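Local coordinates for protein adenylate kinase (Desulfovibrio gigas, PDB 3L0S) that probably catalyses the reversible transfer of a phosphate group from ATP to AMP, giving two ADP, and carries a metal ion, here cobalt, in its LID domain, at residues A[43-48]-A[65-70]; A[124-129]-A[162-167]; A[133-138]-A[149-154]. All blocks are in the same frame, centred on the assembly; numbering follows the deposited sequence.

Overall arrangement
None of the three contacts belongs to the parallel sheet of the CORE. Contact 1 is a surface contact between helices 44-53 and 61-74 on the predicted AMP side; it lies opposite contacts 2 and 3 about the chain's centre, about 36 Å and about 43 Å from them, centre to centre. Contact 2, also at the surface, joins the two chain passages at the base of the LID. Contact 3, partly buried, is nested within the loop that contact 2 closes, and the two share the cobalt ion and touch through Arg127 and Asn137. Chemistry follows place: apolar packing round one leucine, and a bridging water, in contact 1, charges and amides in contact 2, metal ligands in contact 3.

Contact 1: residues A[43-48]-A[65-70]; sequences TELGKK and IPMVLE
Leu45 and Met67 meet where helix 44-53, in the predicted NMP region of the adenylate kinase fold, faces helix 61-74. The two short helical pieces run roughly antiparallel, at 146°, and their axes come no closer than 10.1 Å, a separation bridged largely by one leucine. On the packed side, Leu45 CB rests on Met67 CG at 3.7 Å. Further out along the same side chain, Leu45 CD1 reaches helix 61-74 itself, 3.7 Å from the carbonyl carbon C of Pro66. This methyl also sits over the flat face of the Glu70 carboxylate, 3.6 Å from Glu70 CD and almost equally far from both oxygens. Met67 continues inward: its chain bends at the last torsion (chi3 -47°), and the side chain packs on Phe35 and His38 of helix 31-40. Val59, predicted to bind AMP, lies beside the Met67 side chain.

The other side is looser and wetter. Thr43 approaches Glu70 only distantly, CB to OE1 4.3 Å, and its hydroxyl is engaged elsewhere: as the N-cap of helix 44-53, Thr43 OG1 accepts from Gly46 N and is also hydrogen-bonded to His38. Glu44 and Lys47 form their own salt bridge on the exposed face, away from helix 61-74. The polar link between the helices runs instead through a water. The Glu70 carboxylate lies near the N-terminal end of helix 44-53, where the helix dipole would be expected to favour its negative charge. The water accepts from Leu45 N at 3.1 Å and donates to Glu70 OE1 at 2.9 Å.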
loop_
_atom_site.group_PDB
_atom_site.type_symbol
_atom_site.label_atom_id
_atom_site.label_comp_id
_atom_site.label_asym_id
_atom_site.label_seq_id
_atom_site.Cartn_x
_atom_site.Cartn_y
_atom_site.Cartn_z
ATOM N N THR A 43 0.043 15.536 19.416
ATOM C CA THR A 43 1.338 16.154 19.148
ATOM C C THR A 43 1.062 17.603 18.595
ATOM O O THR A 43 -0.078 17.933 18.251
ATOM C CB THR A 43 2.080 15.377 18.052
ATOM O OG1 THR A 43 1.274 15.370 16.857
ATOM C CG2 THR A 43 2.396 13.947 18.509
ATOM N N GLU A 44 2.099 18.431 18.472
ATOM C CA GLU A 44 1.933 19.830 18.008
ATOM C C GLU A 44 1.440 19.820 16.548
ATOM O O GLU A 44 0.629 20.653 16.158
ATOM C CB GLU A 44 3.222 20.667 18.151
ATOM C CG GLU A 44 3.595 21.107 19.597
ATOM C CD GLU A 44 2.537 22.037 20.239
ATOM O OE1 GLU A 44 1.617 21.544 20.939
ATOM O OE2 GLU A 44 2.615 23.264 20.012
ATOM N N LEU A 45 1.909 18.849 15.758
ATOM C CA LEU A 45 1.529 18.748 14.358
ATOM C C LEU A 45 0.088 18.248 14.229
ATOM O O LEU A 45 -0.682 18.796 13.439
ATOM C CB LEU A 45 2.494 17.814 13.617
ATOM C CG LEU A 45 3.908 18.360 13.324
ATOM C CD1 LEU A 45 4.870 17.170 12.997
ATOM C CD2 LEU A 45 3.891 19.432 12.204
ATOM N N GLY A 46 -0.285 17.250 15.044
ATOM C CA GLY A 46 -1.610 16.681 14.995
ATOM C C GLY A 46 -2.672 17.705 15.326
ATOM O O GLY A 46 -3.751 17.652 14.744
ATOM N N LYS A 47 -2.391 18.629 16.263
ATOM C CA LYS A 47 -3.345 19.688 16.566
ATOM C C LYS A 47 -3.546 20.645 15.417
ATOM O O LYS A 47 -4.715 21.064 15.165
ATOM C CB LYS A 47 -3.016 20.447 17.862
ATOM C CG LYS A 47 -3.203 19.547 19.141
ATOM C CD LYS A 47 -2.885 20.344 20.414
ATOM C CE LYS A 47 -1.377 20.462 20.579
ATOM N NZ LYS A 47 -0.908 20.938 21.928
ATOM N N LYS A 48 -2.455 20.974 14.717
ATOM C CA LYS A 48 -2.546 21.815 13.524
ATOM C C LYS A 48 -3.263 21.073 12.427
ATOM O O LYS A 48 -4.131 21.658 11.782
ATOM C CB LYS A 48 -1.181 22.368 13.019
ATOM C CG LYS A 48 -0.473 23.338 14.003
ATOM C CD LYS A 48 0.531 24.387 13.349
ATOM C CE LYS A 48 1.400 23.862 12.184
ATOM N NZ LYS A 48 2.326 22.744 12.531
ATOM N N ILE A 65 4.109 15.911 5.763
ATOM C CA ILE A 65 5.478 15.383 5.625
ATOM C C ILE A 65 6.136 15.326 7.017
ATOM O O ILE A 65 6.634 14.289 7.413
ATOM C CB ILE A 65 6.344 16.164 4.551
ATOM C CG1 ILE A 65 5.791 16.008 3.127
ATOM C CG2 ILE A 65 7.874 15.768 4.575
ATOM C CD1 ILE A 65 5.906 14.668 2.535
ATOM N N PRO A 66 6.139 16.443 7.759
ATOM C CA PRO A 66 6.820 16.293 9.042
ATOM C C PRO A 66 6.112 15.302 10.000
ATOM O O PRO A 66 6.800 14.698 10.852
ATOM C CB PRO A 66 6.879 17.725 9.609
ATOM C CG PRO A 66 6.235 18.600 8.613
ATOM C CD PRO A 66 6.014 17.858 7.342
ATOM N N MET A 67 4.781 15.174 9.885
ATOM C CA MET A 67 4.028 14.152 10.631
ATOM C C MET A 67 4.569 12.761 10.278
ATOM O O MET A 67 4.860 11.951 11.179
ATOM C CB MET A 67 2.516 14.186 10.388
ATOM C CG MET A 67 1.795 15.309 11.007
ATOM S SD MET A 67 -0.013 15.043 11.034
ATOM C CE MET A 67 -0.369 14.492 9.401
ATOM N N VAL A 68 4.743 12.500 8.985
ATOM C CA VAL A 68 5.306 11.192 8.544
ATOM C C VAL A 68 6.689 10.950 9.157
ATOM O O VAL A 68 6.956 9.906 9.791
ATOM C CB VAL A 68 5.383 11.103 7.030
ATOM C CG1 VAL A 68 6.285 9.912 6.595
ATOM C CG2 VAL A 68 3.969 10.965 6.467
ATOM N N LEU A 69 7.546 11.961 9.018
ATOM C CA LEU A 69 8.942 11.892 9.461
ATOM C C LEU A 69 9.020 11.637 10.947
ATOM O O LEU A 69 9.845 10.805 11.341
ATOM C CB LEU A 69 9.687 13.188 9.067
ATOM C CG LEU A 69 10.458 13.228 7.743
ATOM C CD1 LEU A 69 11.660 12.434 7.942
ATOM C CD2 LEU A 69 9.691 12.629 6.563
ATOM N N GLU A 70 8.159 12.312 11.758
ATOM C CA GLU A 70 8.065 12.057 13.224
ATOM C C GLU A 70 7.748 10.609 13.540
ATOM O O GLU A 70 8.320 10.070 14.462
ATOM C CB GLU A 70 7.095 12.980 14.047
ATOM C CG GLU A 70 7.469 14.462 14.097
ATOM C CD GLU A 70 6.887 15.320 15.285
ATOM O OE1 GLU A 70 5.866 14.976 15.985
ATOM O OE2 GLU A 70 7.496 16.410 15.490
HETATM O O HOH W 1 4.542 17.524 16.634
#

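Contact 2: residues A[124-129]-A[162-167]; sequences MGRRIC and ADDQDE. With CO (cobalt (II) ion), chain C.
At the base of the LID, beside the predicted ATP site, Arg126 and Asp164 form a salt bridge between the two chain passages that enter and leave this domain. Arg126 NH1 lies 3.1 Å from Asp164 OD1. The oxygen is in the guanidinium plane, but the arginine comes from above the carboxylate plane, 44° out of it, and the two side chains cross at about a right angle. Asp164 OD2 has other partners: it forms a salt bridge with Arg161, predicted to bind AMP, and accepts from a water that also donates to Arg126 O.

A second grip centres on Met124 O, at the end of helix 116-124, which accepts from two donors. Gln165 NE2 reaches it at 3.0 Å in a nearly straight bond (166° at the hydrogen), and Arg127 NH1 at 2.9 Å. The bend of the Gln165 chain at chi2 (-48°) turns its amide back toward Met124 O, which lies in the amide plane, while another water joins Gln165 OE1 to Arg127 NH2. Apolar packing completes the contact: Met124 CE lies 3.6 Å from Glu167 CG, the glutamate carboxylate being paired with Lys120. Asp164 O, buried here, meets only carbon-bound hydrogens of Met124, with Met124 CA at 3.5 Å.

Beyond this junction the chain runs on through strand 128-129 to Cys129, a cobalt ligand. A tartrate, probably from the crystallisation liquor, lies near Arg126, consistent with an anion-binding pocket, as in the arginine-lined phosphoryl-transfer site of adenylate kinases.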
loop_
_atom_site.group_PDB
_atom_site.type_symbol
_atom_site.label_atom_id
_atom_site.label_comp_id
_atom_site.label_asym_id
_atom_site.label_seq_id
_atom_site.Cartn_x
_atom_site.Cartn_y
_atom_site.Cartn_z
ATOM N N MET A 124 -13.595 -7.212 -7.729
ATOM C CA MET A 124 -15.009 -7.543 -8.002
ATOM C C MET A 124 -15.245 -9.017 -7.926
ATOM O O MET A 124 -16.334 -9.454 -7.606
ATOM C CB MET A 124 -15.407 -7.006 -9.370
ATOM C CG MET A 124 -15.426 -5.454 -9.413
ATOM S SD MET A 124 -16.162 -4.744 -10.922
ATOM C CE MET A 124 -17.901 -5.144 -10.663
ATOM N N GLY A 125 -14.222 -9.789 -8.235
ATOM C CA GLY A 125 -14.404 -11.214 -8.363
ATOM C C GLY A 125 -14.303 -11.935 -7.021
ATOM O O GLY A 125 -14.554 -13.147 -6.944
ATOM N N ARG A 126 -14.008 -11.199 -5.955
ATOM C CA ARG A 126 -13.976 -11.804 -4.582
ATOM C C ARG A 126 -15.325 -12.402 -4.164
ATOM O O ARG A 126 -16.352 -11.759 -4.332
ATOM C CB ARG A 126 -13.616 -10.763 -3.527
ATOM C CG ARG A 126 -12.133 -10.429 -3.460
ATOM C CD ARG A 126 -11.944 -9.124 -2.754
ATOM N NE ARG A 126 -10.573 -8.669 -2.917
ATOM C CZ ARG A 126 -10.161 -7.422 -2.690
ATOM N NH1 ARG A 126 -11.015 -6.505 -2.221
ATOM N NH2 ARG A 126 -8.873 -7.101 -2.889
ATOM N N ARG A 127 -15.306 -13.597 -3.568
ATOM C CA ARG A 127 -16.520 -14.248 -3.015
ATOM C C ARG A 127 -16.179 -14.743 -1.645
ATOM O O ARG A 127 -15.094 -15.346 -1.452
ATOM C CB ARG A 127 -16.973 -15.414 -3.896
ATOM C CG ARG A 127 -17.389 -14.961 -5.310
ATOM C CD ARG A 127 -18.605 -14.020 -5.183
ATOM N NE ARG A 127 -19.117 -13.626 -6.489
ATOM C CZ ARG A 127 -18.783 -12.481 -7.091
ATOM N NH1 ARG A 127 -17.985 -11.596 -6.500
ATOM N NH2 ARG A 127 -19.243 -12.222 -8.289
ATOM N N ILE A 128 -17.035 -14.437 -0.669
ATOM C CA ILE A 128 -16.746 -14.753 0.714
ATOM C C ILE A 128 -17.609 -15.940 1.099
ATOM O O ILE A 128 -18.834 -15.927 0.854
ATOM C CB ILE A 128 -17.185 -13.575 1.651
ATOM C CG1 ILE A 128 -16.638 -12.242 1.125
ATOM C CG2 ILE A 128 -16.704 -13.801 3.093
ATOM C CD1 ILE A 128 -15.155 -12.309 0.612
ATOM N N CYS A 129 -16.980 -16.930 1.752
ATOM C CA CYS A 129 -17.626 -18.141 2.229
ATOM C C CYS A 129 -18.385 -17.919 3.535
ATOM O O CYS A 129 -17.884 -17.298 4.477
ATOM C CB CYS A 129 -16.571 -19.253 2.316
ATOM S SG CYS A 129 -17.063 -20.685 3.327
ATOM N N ALA A 162 -20.755 -5.932 -0.930
ATOM C CA ALA A 162 -21.148 -4.669 -1.659
ATOM C C ALA A 162 -19.937 -3.737 -2.008
ATOM O O ALA A 162 -19.863 -3.231 -3.118
ATOM C CB ALA A 162 -22.236 -3.909 -0.902
ATOM N N ASP A 163 -18.978 -3.544 -1.101
ATOM C CA ASP A 163 -17.850 -2.627 -1.364
ATOM C C ASP A 163 -16.983 -3.125 -2.512
ATOM O O ASP A 163 -16.523 -2.349 -3.331
ATOM C CB ASP A 163 -16.976 -2.363 -0.135
ATOM C CG ASP A 163 -17.638 -1.389 0.919
ATOM O OD1 ASP A 163 -18.709 -0.744 0.671
ATOM O OD2 ASP A 163 -17.069 -1.307 2.036
ATOM N N ASP A 164 -16.830 -4.431 -2.625
ATOM C CA ASP A 164 -16.146 -5.005 -3.791
ATOM C C ASP A 164 -16.864 -4.749 -5.114
ATOM O O ASP A 164 -16.248 -4.858 -6.187
ATOM C CB ASP A 164 -15.985 -6.503 -3.609
ATOM C CG ASP A 164 -15.032 -6.887 -2.469
ATOM O OD1 ASP A 164 -14.119 -6.099 -2.048
ATOM O OD2 ASP A 164 -15.160 -8.052 -2.029
ATOM N N GLN A 165 -18.168 -4.493 -5.068
ATOM C CA GLN A 165 -18.976 -4.359 -6.294
ATOM C C GLN A 165 -19.228 -2.901 -6.670
ATOM O O GLN A 165 -19.987 -2.579 -7.585
ATOM C CB GLN A 165 -20.310 -5.137 -6.154
ATOM C CG GLN A 165 -20.150 -6.555 -5.718
ATOM C CD GLN A 165 -19.088 -7.295 -6.508
ATOM O OE1 GLN A 165 -19.080 -7.262 -7.746
ATOM N NE2 GLN A 165 -18.201 -8.006 -5.806
ATOM N N ASP A 166 -18.608 -2.002 -5.929
ATOM C CA ASP A 166 -18.885 -0.607 -6.136
ATOM C C ASP A 166 -17.846 -0.062 -7.130
ATOM O O ASP A 166 -16.718 0.337 -6.742
ATOM C CB ASP A 166 -18.863 0.140 -4.792
ATOM C CG ASP A 166 -19.065 1.641 -4.956
ATOM O OD1 ASP A 166 -19.175 2.126 -6.109
ATOM O OD2 ASP A 166 -19.098 2.342 -3.925
ATOM N N GLU A 167 -18.223 -0.064 -8.411
ATOM C CA GLU A 167 -17.284 0.292 -9.484
ATOM C C GLU A 167 -16.846 1.777 -9.438
ATOM O O GLU A 167 -15.679 2.098 -9.710
ATOM C CB GLU A 167 -17.851 -0.071 -10.853
ATOM C CG GLU A 167 -18.044 -1.565 -11.061
ATOM C CD GLU A 167 -18.608 -1.921 -12.442
ATOM O OE1 GLU A 167 -19.702 -2.540 -12.499
ATOM O OE2 GLU A 167 -17.982 -1.576 -13.459
HETATM CO CO CO C . -15.421 -22.276 2.842
HETATM O O HOH W 2 -16.995 -9.484 -3.218
HETATM O O HOH W 3 -18.686 -9.599 -9.363
#

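Contact 3: residues A[133-138]-A[149-154]; sequences PNHPNN and DVCRVC. With CO (cobalt (II) ion), chain C.
His135 holds CG anti to its carbonyl carbon (chi1 -75°), Cys151 holds SG anti to its backbone N (chi1 -174°), and Cys154 turns SG between N and carbonyl carbon (chi1 75°); together these settings aim three ligand atoms at one cobalt ion. His135 ND1 binds it at 2.0 Å, Cys151 SG at 2.3 Å and Cys154 SG at 2.4 Å, with Cys129 supplying the fourth ligand. The imidazole is held from another direction by Val153, whose CG1 stands 3.6 Å above the ring centre in a CH-pi contact, while Cys154 SG lies at the ring edge, in its plane.

This is the three-cysteine, one-histidine metal site of the LID domain, with Cys151 and Cys154 forming its CxxC element; zinc and iron are also bound by these residues. Within the CxxC turn, Cys151 SG accepts from Val153 N at 3.3 Å and from Cys154 N at 3.6 Å, bonds that would be expected to offset part of the thiolate's negative charge. Beyond Cys151 SG from the metal, the side chains of Arg152 and Asn137 slide past each other in opposite directions, and Arg152 CD lies against Pro136 O at 3.1 Å. A water donates to Pro136 O at 2.8 Å.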
loop_
_atom_site.group_PDB
_atom_site.type_symbol
_atom_site.label_atom_id
_atom_site.label_comp_id
_atom_site.label_asym_id
_atom_site.label_seq_id
_atom_site.Cartn_x
_atom_site.Cartn_y
_atom_site.Cartn_z
ATOM N N PRO A 133 -14.656 -17.048 6.503
ATOM C CA PRO A 133 -14.399 -16.006 5.530
ATOM C C PRO A 133 -12.914 -15.966 5.152
ATOM O O PRO A 133 -12.551 -15.273 4.219
ATOM C CB PRO A 133 -14.894 -14.756 6.238
ATOM C CG PRO A 133 -14.579 -15.043 7.777
ATOM C CD PRO A 133 -14.740 -16.551 7.899
ATOM N N ASN A 134 -12.063 -16.746 5.825
ATOM C CA ASN A 134 -10.677 -16.803 5.412
ATOM C C ASN A 134 -10.514 -17.639 4.152
ATOM O O ASN A 134 -9.441 -17.569 3.571
ATOM C CB ASN A 134 -9.757 -17.530 6.423
ATOM C CG ASN A 134 -9.742 -16.917 7.803
ATOM O OD1 ASN A 134 -9.304 -17.606 8.765
ATOM N ND2 ASN A 134 -10.183 -15.662 7.937
ATOM N N HIS A 135 -11.520 -18.409 3.733
ATOM C CA HIS A 135 -11.356 -19.377 2.554
ATOM C C HIS A 135 -11.292 -18.667 1.221
ATOM O O HIS A 135 -12.303 -18.063 0.826
ATOM C CB HIS A 135 -12.559 -20.308 2.463
ATOM C CG HIS A 135 -12.574 -21.385 3.505
ATOM N ND1 HIS A 135 -13.700 -22.131 3.777
ATOM C CD2 HIS A 135 -11.630 -21.775 4.396
ATOM C CE1 HIS A 135 -13.445 -22.939 4.798
ATOM N NE2 HIS A 135 -12.187 -22.756 5.178
ATOM N N PRO A 136 -10.125 -18.681 0.532
ATOM C CA PRO A 136 -10.065 -17.835 -0.686
ATOM C C PRO A 136 -10.845 -18.338 -1.910
ATOM O O PRO A 136 -10.692 -19.494 -2.352
ATOM C CB PRO A 136 -8.548 -17.773 -0.978
ATOM C CG PRO A 136 -7.930 -18.131 0.429
ATOM C CD PRO A 136 -8.785 -19.191 0.887
ATOM N N ASN A 137 -11.706 -17.462 -2.436
ATOM C CA ASN A 137 -12.549 -17.798 -3.604
ATOM C C ASN A 137 -12.557 -16.528 -4.432
ATOM O O ASN A 137 -12.808 -15.445 -3.881
ATOM C CB ASN A 137 -13.994 -18.109 -3.196
ATOM C CG ASN A 137 -14.162 -19.492 -2.629
ATOM O OD1 ASN A 137 -14.179 -19.717 -1.390
ATOM N ND2 ASN A 137 -14.355 -20.415 -3.522
ATOM N N ASN A 138 -12.280 -16.634 -5.715
ATOM C CA ASN A 138 -12.374 -15.421 -6.560
ATOM C C ASN A 138 -12.759 -15.895 -7.954
ATOM O O ASN A 138 -12.073 -16.757 -8.501
ATOM C CB ASN A 138 -11.018 -14.711 -6.631
ATOM C CG ASN A 138 -11.111 -13.303 -7.203
ATOM O OD1 ASN A 138 -11.520 -13.110 -8.342
ATOM N ND2 ASN A 138 -10.665 -12.295 -6.411
ATOM N N ASP A 149 -21.075 -22.766 -7.804
ATOM C CA ASP A 149 -21.595 -21.643 -6.982
ATOM C C ASP A 149 -21.100 -21.641 -5.539
ATOM O O ASP A 149 -21.427 -20.724 -4.795
ATOM C CB ASP A 149 -23.138 -21.744 -6.894
ATOM C CG ASP A 149 -23.800 -21.528 -8.216
ATOM O OD1 ASP A 149 -23.442 -20.557 -8.910
ATOM O OD2 ASP A 149 -24.708 -22.317 -8.553
ATOM N N VAL A 150 -20.386 -22.695 -5.113
ATOM C CA VAL A 150 -19.916 -22.791 -3.703
ATOM C C VAL A 150 -18.396 -22.690 -3.446
ATOM O O VAL A 150 -17.559 -22.915 -4.326
ATOM C CB VAL A 150 -20.525 -23.997 -2.966
ATOM C CG1 VAL A 150 -22.032 -24.034 -3.154
ATOM C CG2 VAL A 150 -19.949 -25.312 -3.503
ATOM N N CYS A 151 -18.062 -22.379 -2.203
ATOM C CA CYS A 151 -16.692 -22.346 -1.716
ATOM C C CYS A 151 -15.899 -23.534 -2.215
ATOM O O CYS A 151 -16.359 -24.664 -2.109
ATOM C CB CYS A 151 -16.721 -22.368 -0.207
ATOM S SG CYS A 151 -15.043 -22.159 0.539
ATOM N N ARG A 152 -14.737 -23.269 -2.803
ATOM C CA ARG A 152 -13.906 -24.346 -3.298
ATOM C C ARG A 152 -13.168 -25.077 -2.151
ATOM O O ARG A 152 -12.469 -26.062 -2.432
ATOM C CB ARG A 152 -12.815 -23.756 -4.172
ATOM C CG ARG A 152 -11.968 -22.732 -3.385
ATOM C CD ARG A 152 -10.923 -22.002 -4.200
ATOM N NE ARG A 152 -10.223 -22.917 -5.064
ATOM C CZ ARG A 152 -9.171 -23.645 -4.714
ATOM N NH1 ARG A 152 -8.642 -23.562 -3.470
ATOM N NH2 ARG A 152 -8.639 -24.468 -5.628
ATOM N N VAL A 153 -13.215 -24.540 -0.912
ATOM C CA VAL A 153 -12.537 -25.174 0.251
ATOM C C VAL A 153 -13.509 -26.105 1.024
ATOM O O VAL A 153 -13.148 -27.233 1.348
ATOM C CB VAL A 153 -11.911 -24.130 1.228
ATOM C CG1 VAL A 153 -11.189 -24.862 2.395
ATOM C CG2 VAL A 153 -10.886 -23.240 0.528
ATOM N N CYS A 154 -14.739 -25.651 1.307
ATOM C CA CYS A 154 -15.602 -26.392 2.245
ATOM C C CYS A 154 -17.011 -26.601 1.727
ATOM O O CYS A 154 -17.816 -27.185 2.402
ATOM C CB CYS A 154 -15.670 -25.643 3.604
ATOM S SG CYS A 154 -16.707 -24.140 3.604
HETATM CO CO CO C . -15.421 -22.276 2.842
HETATM O O HOH W 4 -8.810 -21.507 -2.025
#